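Endo-beta-mannanase (Opitutaceae bacterium TAV5, PDB 7BOB) acts as a homotrimeric exo-beta-1,4-mannosidase of glycoside hydrolase family 5, probably removing mannose units from the chain ends of beta-1,4-mannosides. Local coordinates at residues L46-S51 / W317-I322; S440-I445 / H461-Q466; T117-S122 / S164-A169; D65-P68 / E72-A75. All coordinates share one frame; numbering follows the deposited sequence.

Contact 1: L46-S51 / W317-I322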
loop_
_atom_site.group_PDB
_atom_site.type_symbol
_atom_site.label_atom_id
_atom_site.label_comp_id
_atom_site.label_asym_id
_atom_site.label_seq_id
_atom_site.Cartn_x
_atom_site.Cartn_y
_atom_site.Cartn_z
ATOM N N LEU A 46 22.647 -0.213 41.506
ATOM C CA LEU A 46 21.718 0.600 42.279
ATOM C C LEU A 46 22.477 1.587 43.160
ATOM O O LEU A 46 22.086 2.756 43.264
ATOM C CB LEU A 46 20.800 -0.286 43.110
ATOM C CG LEU A 46 19.885 -1.250 42.364
ATOM C CD1 LEU A 46 19.153 -2.076 43.402
ATOM C CD2 LEU A 46 18.889 -0.492 41.548
ATOM N N ASP A 47 23.591 1.147 43.763
ATOM C CA ASP A 47 24.453 2.067 44.510
ATOM C C ASP A 47 24.916 3.212 43.622
ATOM O O ASP A 47 24.879 4.381 44.016
ATOM C CB ASP A 47 25.673 1.336 45.072
ATOM C CG ASP A 47 25.358 0.512 46.308
ATOM O OD1 ASP A 47 24.311 0.744 46.950
ATOM O OD2 ASP A 47 26.168 -0.384 46.625
ATOM N N LEU A 48 25.348 2.893 42.397
ATOM C CA LEU A 48 25.814 3.950 41.507
ATOM C C LEU A 48 24.692 4.935 41.205
ATOM O O LEU A 48 24.915 6.153 41.174
ATOM C CB LEU A 48 26.387 3.347 40.229
ATOM C CG LEU A 48 27.025 4.414 39.339
ATOM C CD1 LEU A 48 28.019 5.296 40.121
ATOM C CD2 LEU A 48 27.677 3.745 38.128
ATOM N N MET A 49 23.471 4.432 41.014
ATOM C CA MET A 49 22.342 5.325 40.764
ATOM C C MET A 49 22.126 6.251 41.950
ATOM O O MET A 49 22.063 7.473 41.790
ATOM C CB MET A 49 21.067 4.524 40.485
ATOM C CG MET A 49 21.091 3.647 39.217
ATOM S SD MET A 49 19.611 2.632 39.215
ATOM C CE MET A 49 19.768 1.742 37.651
ATOM N N ALA A 50 22.029 5.680 43.158
ATOM C CA ALA A 50 21.815 6.494 44.350
ATOM C C ALA A 50 22.892 7.559 44.485
ATOM O O ALA A 50 22.586 8.722 44.769
ATOM C CB ALA A 50 21.760 5.607 45.590
ATOM N N SER A 51 24.150 7.195 44.222
ATOM C CA SER A 51 25.245 8.154 44.346
ATOM C C SER A 51 25.166 9.296 43.334
ATOM O O SER A 51 25.757 10.352 43.572
ATOM C CB SER A 51 26.588 7.434 44.211
ATOM O OG SER A 51 26.949 7.263 42.847
ATOM N N TRP A 317 17.373 6.585 29.051
ATOM C CA TRP A 317 17.543 5.267 28.435
ATOM C C TRP A 317 18.956 5.151 27.877
ATOM O O TRP A 317 19.320 5.904 26.978
ATOM C CB TRP A 317 16.537 5.003 27.291
ATOM C CG TRP A 317 16.647 3.551 26.933
ATOM C CD1 TRP A 317 17.661 2.948 26.230
ATOM C CD2 TRP A 317 15.786 2.498 27.380
ATOM N NE1 TRP A 317 17.467 1.578 26.199
ATOM C CE2 TRP A 317 16.323 1.278 26.893
ATOM C CE3 TRP A 317 14.599 2.467 28.117
ATOM C CZ2 TRP A 317 15.725 0.042 27.145
ATOM C CZ3 TRP A 317 14.001 1.222 28.373
ATOM C CH2 TRP A 317 14.569 0.037 27.890
ATOM N N CYS A 318 19.741 4.190 28.363
ATOM C CA CYS A 318 19.455 3.380 29.544
ATOM C C CYS A 318 20.717 3.472 30.443
ATOM O O CYS A 318 21.692 4.159 30.091
ATOM C CB CYS A 318 19.123 1.933 29.146
ATOM S SG CYS A 318 20.517 1.131 28.324
ATOM N N PHE A 319 20.719 2.801 31.597
ATOM C CA PHE A 319 21.721 3.136 32.606
ATOM C C PHE A 319 23.127 2.753 32.159
ATOM O O PHE A 319 24.053 3.564 32.252
ATOM C CB PHE A 319 21.391 2.476 33.939
ATOM C CG PHE A 319 22.292 2.928 35.073
ATOM C CD1 PHE A 319 22.466 4.288 35.344
ATOM C CD2 PHE A 319 22.982 2.007 35.839
ATOM C CE1 PHE A 319 23.310 4.717 36.384
ATOM C CE2 PHE A 319 23.819 2.408 36.886
ATOM C CZ PHE A 319 23.987 3.775 37.159
ATOM N N LYS A 320 23.305 1.523 31.676
ATOM C CA LYS A 320 24.610 0.956 31.355
ATOM C C LYS A 320 24.710 0.658 29.868
ATOM O O LYS A 320 23.700 0.398 29.205
ATOM C CB LYS A 320 24.856 -0.364 32.108
ATOM C CG LYS A 320 25.045 -0.218 33.630
ATOM C CD LYS A 320 26.339 0.501 33.962
ATOM C CE LYS A 320 27.507 -0.464 34.094
ATOM N NZ LYS A 320 27.579 -1.061 35.452
ATOM N N ASP A 321 25.939 0.669 29.353
ATOM C CA ASP A 321 26.200 -0.041 28.110
ATOM C C ASP A 321 25.938 -1.533 28.336
ATOM O O ASP A 321 26.120 -2.058 29.443
ATOM C CB ASP A 321 27.639 0.186 27.634
ATOM C CG ASP A 321 27.913 1.641 27.203
ATOM O OD1 ASP A 321 26.976 2.365 26.797
ATOM O OD2 ASP A 321 29.089 2.062 27.294
ATOM N N ILE A 322 25.481 -2.217 27.292
ATOM C CA ILE A 322 25.082 -3.620 27.412
ATOM C C ILE A 322 25.838 -4.417 26.356
ATOM O O ILE A 322 25.384 -4.499 25.209
ATOM C CB ILE A 322 23.564 -3.767 27.251
ATOM C CG1 ILE A 322 22.840 -2.947 28.325
ATOM C CG2 ILE A 322 23.134 -5.261 27.236
ATOM C CD1 ILE A 322 21.362 -2.806 28.076
#

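Contact 2: S440-I445 / H461-Q466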
loop_
_atom_site.group_PDB
_atom_site.type_symbol
_atom_site.label_atom_id
_atom_site.label_comp_id
_atom_site.label_asym_id
_atom_site.label_seq_id
_atom_site.Cartn_x
_atom_site.Cartn_y
_atom_site.Cartn_z
ATOM N N SER A 440 -8.615 35.933 26.589
ATOM C CA SER A 440 -7.629 36.478 27.523
ATOM C C SER A 440 -6.585 35.430 27.913
ATOM O O SER A 440 -5.437 35.786 28.217
ATOM C CB SER A 440 -8.323 37.050 28.764
ATOM O OG SER A 440 -9.427 36.260 29.182
ATOM N N GLU A 441 -6.956 34.145 27.903
ATOM C CA GLU A 441 -6.016 33.047 28.134
ATOM C C GLU A 441 -5.315 32.614 26.843
ATOM O O GLU A 441 -4.081 32.649 26.751
ATOM C CB GLU A 441 -6.742 31.846 28.762
ATOM C CG GLU A 441 -7.841 32.217 29.742
ATOM C CD GLU A 441 -7.299 32.906 30.990
ATOM O OE1 GLU A 441 -6.270 32.434 31.537
ATOM O OE2 GLU A 441 -7.895 33.929 31.414
ATOM N N VAL A 442 -6.087 32.184 25.847
ATOM C CA VAL A 442 -5.547 31.772 24.555
ATOM C C VAL A 442 -5.947 32.853 23.551
ATOM O O VAL A 442 -7.109 32.947 23.129
ATOM C CB VAL A 442 -6.041 30.375 24.154
ATOM C CG1 VAL A 442 -5.716 30.071 22.706
ATOM C CG2 VAL A 442 -5.415 29.297 25.069
ATOM N N GLU A 443 -4.994 33.707 23.181
ATOM C CA GLU A 443 -5.335 34.857 22.362
ATOM C C GLU A 443 -5.123 34.635 20.866
ATOM O O GLU A 443 -5.798 35.278 20.057
ATOM C CB GLU A 443 -4.534 36.081 22.811
ATOM C CG GLU A 443 -5.189 37.412 22.396
ATOM C CD GLU A 443 -4.190 38.550 22.233
ATOM O OE1 GLU A 443 -4.076 39.088 21.101
ATOM O OE2 GLU A 443 -3.527 38.906 23.242
ATOM N N ARG A 444 -4.206 33.751 20.477
ATOM C CA ARG A 444 -3.886 33.514 19.078
ATOM C C ARG A 444 -3.861 32.016 18.809
ATOM O O ARG A 444 -3.229 31.248 19.556
ATOM C CB ARG A 444 -2.553 34.165 18.715
ATOM C CG ARG A 444 -2.408 35.561 19.328
ATOM C CD ARG A 444 -1.452 36.427 18.559
ATOM N NE ARG A 444 -0.065 36.096 18.860
ATOM C CZ ARG A 444 0.967 36.530 18.145
ATOM N NH1 ARG A 444 0.762 37.309 17.091
ATOM N NH2 ARG A 444 2.202 36.185 18.475
ATOM N N ILE A 445 -4.567 31.608 17.750
ATOM C CA ILE A 445 -4.749 30.206 17.392
ATOM C C ILE A 445 -4.365 30.030 15.933
ATOM O O ILE A 445 -4.847 30.770 15.065
ATOM C CB ILE A 445 -6.196 29.728 17.622
ATOM C CG1 ILE A 445 -6.480 29.573 19.127
ATOM C CG2 ILE A 445 -6.419 28.403 16.907
ATOM C CD1 ILE A 445 -7.912 29.182 19.446
ATOM N N HIS A 461 -15.866 30.496 15.754
ATOM C CA HIS A 461 -16.516 31.774 15.465
ATOM C C HIS A 461 -16.728 32.575 16.748
ATOM O O HIS A 461 -16.281 33.723 16.870
ATOM C CB HIS A 461 -17.845 31.517 14.740
ATOM C CG HIS A 461 -18.643 32.751 14.461
ATOM N ND1 HIS A 461 -18.535 33.460 13.282
ATOM C CD2 HIS A 461 -19.568 33.403 15.207
ATOM C CE1 HIS A 461 -19.353 34.496 13.317
ATOM N NE2 HIS A 461 -19.993 34.484 14.473
ATOM N N SER A 462 -17.376 31.957 17.734
ATOM C CA SER A 462 -17.654 32.628 18.996
ATOM C C SER A 462 -16.365 33.047 19.707
ATOM O O SER A 462 -16.289 34.144 20.274
ATOM C CB SER A 462 -18.504 31.710 19.872
ATOM O OG SER A 462 -18.287 32.004 21.232
ATOM N N TRP A 463 -15.345 32.187 19.690
ATOM C CA TRP A 463 -14.032 32.578 20.199
ATOM C C TRP A 463 -13.484 33.804 19.464
ATOM O O TRP A 463 -12.979 34.745 20.096
ATOM C CB TRP A 463 -13.055 31.404 20.086
ATOM C CG TRP A 463 -11.667 31.746 20.555
ATOM C CD1 TRP A 463 -11.239 31.803 21.841
ATOM C CD2 TRP A 463 -10.527 32.077 19.741
ATOM N NE1 TRP A 463 -9.910 32.149 21.891
ATOM C CE2 TRP A 463 -9.446 32.320 20.617
ATOM C CE3 TRP A 463 -10.314 32.172 18.358
ATOM C CZ2 TRP A 463 -8.170 32.665 20.164
ATOM C CZ3 TRP A 463 -9.042 32.522 17.903
ATOM C CH2 TRP A 463 -7.987 32.764 18.807
ATOM N N VAL A 464 -13.562 33.815 18.130
ATOM C CA VAL A 464 -13.062 34.967 17.378
ATOM C C VAL A 464 -13.883 36.209 17.701
ATOM O O VAL A 464 -13.354 37.323 17.757
ATOM C CB VAL A 464 -13.051 34.676 15.861
ATOM C CG1 VAL A 464 -12.736 35.949 15.072
ATOM C CG2 VAL A 464 -12.053 33.558 15.494
ATOM N N GLU A 465 -15.185 36.030 17.918
ATOM C CA GLU A 465 -16.059 37.162 18.192
ATOM C C GLU A 465 -15.665 37.893 19.472
ATOM O O GLU A 465 -15.787 39.119 19.549
ATOM C CB GLU A 465 -17.510 36.702 18.278
ATOM C CG GLU A 465 -18.355 37.233 17.150
ATOM C CD GLU A 465 -19.823 36.904 17.330
ATOM O OE1 GLU A 465 -20.635 37.424 16.525
ATOM O OE2 GLU A 465 -20.150 36.132 18.277
ATOM N N GLN A 466 -15.201 37.159 20.485
ATOM C CA GLN A 466 -14.736 37.761 21.724
ATOM C C GLN A 466 -13.293 38.236 21.647
ATOM O O GLN A 466 -12.738 38.627 22.677
ATOM C CB GLN A 466 -14.872 36.783 22.903
ATOM C CG GLN A 466 -16.147 35.972 22.947
ATOM C CD GLN A 466 -16.038 34.775 23.910
ATOM O OE1 GLN A 466 -15.242 34.796 24.858
ATOM N NE2 GLN A 466 -16.821 33.720 23.654
#

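Contact 3: T117-S122 / S164-A169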
loop_
_atom_site.group_PDB
_atom_site.type_symbol
_atom_site.label_atom_id
_atom_site.label_comp_id
_atom_site.label_asym_id
_atom_site.label_seq_id
_atom_site.Cartn_x
_atom_site.Cartn_y
_atom_site.Cartn_z
ATOM N N THR A 117 -0.737 -16.187 16.593
ATOM C CA THR A 117 -2.138 -15.993 16.231
ATOM C C THR A 117 -2.950 -15.339 17.343
ATOM O O THR A 117 -4.083 -14.920 17.094
ATOM C CB THR A 117 -2.801 -17.328 15.852
ATOM O OG1 THR A 117 -3.119 -18.062 17.042
ATOM C CG2 THR A 117 -1.888 -18.173 14.964
ATOM N N GLN A 118 -2.416 -15.245 18.561
ATOM C CA GLN A 118 -3.161 -14.721 19.696
ATOM C C GLN A 118 -2.753 -13.276 19.923
ATOM O O GLN A 118 -1.656 -13.001 20.426
ATOM C CB GLN A 118 -2.908 -15.545 20.945
ATOM C CG GLN A 118 -3.532 -16.932 20.942
ATOM C CD GLN A 118 -3.068 -17.661 22.155
ATOM O OE1 GLN A 118 -2.043 -18.337 22.113
ATOM N NE2 GLN A 118 -3.749 -17.436 23.279
ATOM N N ASN A 119 -3.650 -12.372 19.560
ATOM C CA ASN A 119 -3.447 -10.945 19.690
ATOM C C ASN A 119 -3.506 -10.543 21.156
ATOM O O ASN A 119 -4.504 -10.814 21.831
ATOM C CB ASN A 119 -4.519 -10.211 18.892
ATOM C CG ASN A 119 -4.377 -8.695 18.985
ATOM O OD1 ASN A 119 -4.763 -8.087 19.982
ATOM N ND2 ASN A 119 -3.821 -8.084 17.938
ATOM N N LEU A 120 -2.451 -9.866 21.631
ATOM C CA LEU A 120 -2.342 -9.532 23.052
ATOM C C LEU A 120 -3.601 -8.845 23.573
ATOM O O LEU A 120 -4.017 -9.079 24.712
ATOM C CB LEU A 120 -1.115 -8.639 23.303
ATOM C CG LEU A 120 -0.936 -8.174 24.764
ATOM C CD1 LEU A 120 -0.286 -9.261 25.606
ATOM C CD2 LEU A 120 -0.163 -6.844 24.907
ATOM N N PHE A 121 -4.237 -8.015 22.747
ATOM C CA PHE A 121 -5.321 -7.167 23.222
ATOM C C PHE A 121 -6.705 -7.790 23.077
ATOM O O PHE A 121 -7.604 -7.476 23.868
ATOM C CB PHE A 121 -5.309 -5.830 22.464
ATOM C CG PHE A 121 -4.019 -5.061 22.595
ATOM C CD1 PHE A 121 -3.547 -4.674 23.847
ATOM C CD2 PHE A 121 -3.286 -4.713 21.464
ATOM C CE1 PHE A 121 -2.361 -3.948 23.971
ATOM C CE2 PHE A 121 -2.107 -3.980 21.574
ATOM C CZ PHE A 121 -1.639 -3.597 22.835
ATOM N N SER A 122 -6.918 -8.633 22.069
ATOM C CA SER A 122 -8.257 -9.086 21.720
ATOM C C SER A 122 -8.505 -10.556 21.990
ATOM O O SER A 122 -9.666 -10.950 22.145
ATOM C CB SER A 122 -8.517 -8.842 20.234
ATOM O OG SER A 122 -7.492 -9.490 19.510
ATOM N N SER A 164 -2.102 -2.911 15.365
ATOM C CA SER A 164 -2.691 -2.825 14.025
ATOM C C SER A 164 -3.844 -3.798 13.860
ATOM O O SER A 164 -4.796 -3.515 13.135
ATOM C CB SER A 164 -1.655 -3.128 12.931
ATOM O OG SER A 164 -0.404 -2.505 13.170
ATOM N N ALA A 165 -3.771 -4.941 14.522
ATOM C CA ALA A 165 -4.755 -5.992 14.327
ATOM C C ALA A 165 -5.930 -5.898 15.288
ATOM O O ALA A 165 -6.979 -6.490 15.023
ATOM C CB ALA A 165 -4.075 -7.357 14.461
ATOM N N ALA A 166 -5.793 -5.184 16.394
ATOM C CA ALA A 166 -6.901 -5.005 17.317
ATOM C C ALA A 166 -7.551 -3.657 17.064
ATOM O O ALA A 166 -6.863 -2.678 16.770
ATOM C CB ALA A 166 -6.428 -5.082 18.760
ATOM N N THR A 167 -8.873 -3.605 17.192
ATOM C CA THR A 167 -9.556 -2.332 17.052
ATOM C C THR A 167 -9.213 -1.415 18.229
ATOM O O THR A 167 -8.856 -1.889 19.314
ATOM C CB THR A 167 -11.063 -2.530 16.999
ATOM O OG1 THR A 167 -11.500 -3.048 18.265
ATOM C CG2 THR A 167 -11.464 -3.500 15.844
ATOM N N PRO A 168 -9.295 -0.092 18.028
ATOM C CA PRO A 168 -9.208 0.830 19.170
ATOM C C PRO A 168 -10.143 0.462 20.318
ATOM O O PRO A 168 -9.751 0.567 21.485
ATOM C CB PRO A 168 -9.574 2.187 18.549
ATOM C CG PRO A 168 -9.185 2.069 17.099
ATOM C CD PRO A 168 -9.450 0.613 16.738
ATOM N N ALA A 169 -11.378 0.049 20.020
ATOM C CA ALA A 169 -12.289 -0.380 21.076
ATOM C C ALA A 169 -11.694 -1.529 21.889
ATOM O O ALA A 169 -11.844 -1.573 23.122
ATOM C CB ALA A 169 -13.637 -0.794 20.472
#

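Contact 4: D65-P68 / E72-A75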
loop_
_atom_site.group_PDB
_atom_site.type_symbol
_atom_site.label_atom_id
_atom_site.label_comp_id
_atom_site.label_asym_id
_atom_site.label_seq_id
_atom_site.Cartn_x
_atom_site.Cartn_y
_atom_site.Cartn_z
ATOM N N ASP A 65 9.570 -14.740 31.672
ATOM C CA ASP A 65 10.365 -15.175 32.814
ATOM C C ASP A 65 9.468 -15.560 33.978
ATOM O O ASP A 65 9.745 -16.530 34.696
ATOM C CB ASP A 65 11.328 -14.062 33.244
ATOM C CG ASP A 65 12.424 -13.788 32.224
ATOM O OD1 ASP A 65 12.986 -14.735 31.641
ATOM O OD2 ASP A 65 12.751 -12.603 32.030
ATOM N N PHE A 66 8.377 -14.821 34.172
ATOM C CA PHE A 66 7.585 -14.938 35.391
ATOM C C PHE A 66 6.406 -15.899 35.253
ATOM O O PHE A 66 5.908 -16.392 36.272
ATOM C CB PHE A 66 7.071 -13.558 35.829
ATOM C CG PHE A 66 8.109 -12.700 36.525
ATOM C CD1 PHE A 66 9.072 -12.011 35.789
ATOM C CD2 PHE A 66 8.122 -12.582 37.926
ATOM C CE1 PHE A 66 10.037 -11.210 36.426
ATOM C CE2 PHE A 66 9.085 -11.786 38.569
ATOM C CZ PHE A 66 10.046 -11.105 37.824
ATOM N N GLU A 67 5.942 -16.179 34.038
ATOM C CA GLU A 67 4.875 -17.155 33.807
ATOM C C GLU A 67 5.268 -18.076 32.661
ATOM O O GLU A 67 4.698 -18.002 31.566
ATOM C CB GLU A 67 3.543 -16.465 33.517
ATOM C CG GLU A 67 2.355 -17.377 33.757
ATOM C CD GLU A 67 1.038 -16.725 33.436
ATOM O OE1 GLU A 67 0.990 -15.485 33.330
ATOM O OE2 GLU A 67 0.044 -17.460 33.279
ATOM N N PRO A 68 6.250 -18.956 32.881
ATOM C CA PRO A 68 6.710 -19.833 31.793
ATOM C C PRO A 68 5.662 -20.823 31.318
ATOM O O PRO A 68 5.770 -21.310 30.185
ATOM C CB PRO A 68 7.917 -20.555 32.406
ATOM C CG PRO A 68 7.707 -20.444 33.885
ATOM C CD PRO A 68 7.055 -19.121 34.101
ATOM N N GLU A 72 1.237 -20.878 35.982
ATOM C CA GLU A 72 2.326 -21.326 36.845
ATOM C C GLU A 72 3.370 -20.220 36.900
ATOM O O GLU A 72 4.096 -20.000 35.925
ATOM C CB GLU A 72 2.941 -22.612 36.308
ATOM C CG GLU A 72 1.952 -23.734 36.106
ATOM C CD GLU A 72 2.650 -25.037 35.815
ATOM O OE1 GLU A 72 3.651 -25.327 36.510
ATOM O OE2 GLU A 72 2.218 -25.753 34.887
ATOM N N TYR A 73 3.447 -19.528 38.024
ATOM C CA TYR A 73 4.373 -18.417 38.166
ATOM C C TYR A 73 5.674 -18.896 38.793
ATOM O O TYR A 73 5.663 -19.640 39.777
ATOM C CB TYR A 73 3.737 -17.304 39.005
ATOM C CG TYR A 73 2.396 -16.857 38.464
ATOM C CD1 TYR A 73 2.316 -15.971 37.397
ATOM C CD2 TYR A 73 1.212 -17.335 39.003
ATOM C CE1 TYR A 73 1.084 -15.569 36.888
ATOM C CE2 TYR A 73 -0.020 -16.946 38.503
ATOM C CZ TYR A 73 -0.077 -16.062 37.449
ATOM O OH TYR A 73 -1.297 -15.666 36.953
ATOM N N ASP A 74 6.801 -18.467 38.217
ATOM C CA ASP A 74 8.106 -18.956 38.661
ATOM C C ASP A 74 8.456 -18.361 40.021
ATOM O O ASP A 74 8.635 -17.141 40.159
ATOM C CB ASP A 74 9.183 -18.628 37.628
ATOM C CG ASP A 74 10.498 -19.348 37.893
ATOM O OD1 ASP A 74 11.006 -19.235 39.018
ATOM O OD2 ASP A 74 11.047 -20.010 36.984
ATOM N N ALA A 75 8.587 -19.234 41.026
ATOM C CA ALA A 75 8.868 -18.759 42.378
ATOM C C ALA A 75 10.265 -18.159 42.489
ATOM O O ALA A 75 10.471 -17.237 43.283
ATOM C CB ALA A 75 8.684 -19.896 43.388
#

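Contact 1: L46-S51 / W317-I322
Phe-319, in the loop after the last strand of the (beta/alpha)8 barrel, plugs against Leu-48 and Met-49 of helix 39-51, the helix that follows the barrel's first strand. Its ring is swung across the gap by a first torsion that puts CG anti to the backbone N (chi1 -173°). Met-49 lies over one face: CG sits 3.7 Å from the ring centroid of Phe-319 as a CH-pi contact, and the methyl CE comes down on the same face, 3.7 Å from Phe-319 CD2. Between these two carbons the sulfur is lifted, with SD 4.8 Å from the centroid of the Phe-319 ring and only 7° off its normal, so this Met-aromatic contact is a distant one in which the flanking carbons do the touching. Methionine suits the place because its unbranched, extended chain can arch over a flat ring. Leu-48 works at the edge instead. Its CB lies in the ring plane 3.9 Å from Phe-319 CZ, while CG and CD2 each stand 3.8 Å from that same CZ, a branched chain spreading round the ring's far end. To one side Lys-320 makes a salt bridge with Asp-45, and Phe-319 also touches Ala-22 of strand 20-23. First and last strands are neighbours in the sheet, and this apolar filling between an outer helix and a strand-end loop is typical of the shell of a (beta/alpha)8 barrel, where helices pack round the strands.

Contact 2: S440-I445 / H461-Q466
Ile-445 lies over one face of the Trp-463 indole, and every carbon of its longer branch finds part of the six-membered ring. CB stands 3.7 Å from Trp-463 CH2, at the ring's outer rim. One step on, CG1 is 3.5 Å from the same Trp-463 CH2, placed there by a first torsion that turns it anti to the carbonyl carbon (chi1 -73°). The terminal methyl CD1, with the chain extended, ends almost above the middle of the ring: 3.5 Å from the centroid of the Trp-463 six-membered ring and 9° off its normal, a close CH-pi contact. Isoleucine suits the place because its extended CG1-CD1 arm lays apolar carbons on the flat indole face. The indole edge has polar company. Val-442 O lies in the ring plane and receives a weak, bent hydrogen bond from Trp-463 NE1 (3.2 Å, 133°), giving the buried N-H an acceptor; Glu-443 O comes obliquely to Trp-463 CZ2 at 3.5 Å. Tryptophan thus fills apolar space while its one side-chain N-H still finds the Val-442 carbonyl. Ile-445, near the start of strand 444-448, and Trp-463 of helix 454-465 both pack on Leu-470 of strand 469-473, so the indole sits inside this beta-alpha-beta crossover, between the helix and its two parallel strands in the mixed sheet.

Contact 3: T117-S122 / S164-A169
Ala-166 carries the dense part of this contact, pressing its methyl into the bend of the loop 117-122. Its CB lies 3.6 Å from Asn-119 OD1 and 3.9 Å from Phe-121 CB, while the Phe-121 ring is reached only obliquely, Ala-166 CB to Phe-121 CD2 being 4.2 Å. A side chain no larger than a methyl suits a spot this close to an amide oxygen that is already engaged. Asn-119 OD1 turns back on its own loop and accepts from Phe-121 N at 2.8 Å and from Ser-122 N at 3.0 Å, the two donors arriving from opposite faces of the amide plane; Ser-122 OG adds a weak bond. This is an Asx turn, extended by the second N-H into an Asx motif, and asparagine fits it because its amide has an N-H side left over: ND2 donates to Asp-162 O in the facing segment's helix 162-165. Gripped from both ends, the amide has its rotation fixed. The two segments lie in the connections that follow the third and fourth strands of the barrel, at the C-terminal strand ends where family 5 enzymes bind their substrates. Deeper in, Phe-121 meets Trp-174 of helix 168-183 edge-to-face and also touches Val-171, so its ring belongs to the buried side. Toward solvent the packing thins. Ala-165 is exposed and offers just its CB, 3.6 Å from Asn-119 ND2. Past Ala-166 the chain draws off to Thr-167, whose side chain caps helix 168-183.

Contact 4: D65-P68 / E72-A75
Phe-66 O, on the last helical residue before the turn, accepts a hydrogen bond from Asp-74 N (3.0 Å, 157°) whose donor lies above the carbonyl plane, closing the tight return of the chain. The same oxygen is approached by Tyr-73 CA at 3.2 Å, a CA-H...O contact that goes with the close approach of the two backbones. Beside it, Glu-67 and Tyr-73 run alongside each other and point the same way: Glu-67 CD and OE1 are each 3.6 Å from Tyr-73 CE1, with carboxylate and ring planes turned 47° apart. Glu-67 gets there with CG anti to its backbone nitrogen (chi1 -160°) and an extended chain, a reach that the two methylenes of glutamate supply. On the other flank Pro-68 packs crosswise on Asp-74, its CD 4.1 Å from Asp-74 CB and 3.6 Å from Glu-72 O; a proline, with no N-H to satisfy, fits this bend just past the helix. Asp-74 CB also rests 3.6 Å from Asp-65 O, while its OD1 bonds to Met-77 N as the N-cap of helix 75-89. The Glu-67 carboxylate is buried yet well matched, OE2 meeting Arg-129 and Gly-71 N and OE1 taking the indole N-H of Trp-63. This set of donors, one of them an arginine, would favour a charged carboxylate, and the Asp-74 cap would likewise be stabilised by the helix start it faces.

How the contacts relate
From the N terminus, contact 1 opens first at helix 39-51 and closes last within the barrel, at the loop 317-322 beyond strand 311-316, so its long loop spans most of the catalytic domain. Nested inside it, contact 4 ties the short turn between helix 63-66 and helix 75-89, and contact 3 then joins the loop before helix 124-141 to the end of helix 162-165 and the link that leads into helix 168-183. These two follow one another in series, their nearest atoms about 10 Å apart. Contact 2 comes later still, within the C-terminal mixed sheet, where it links strand 444-448 to helix 454-465; its centre is about 57 Å from that of contact 4. None of the loops cross.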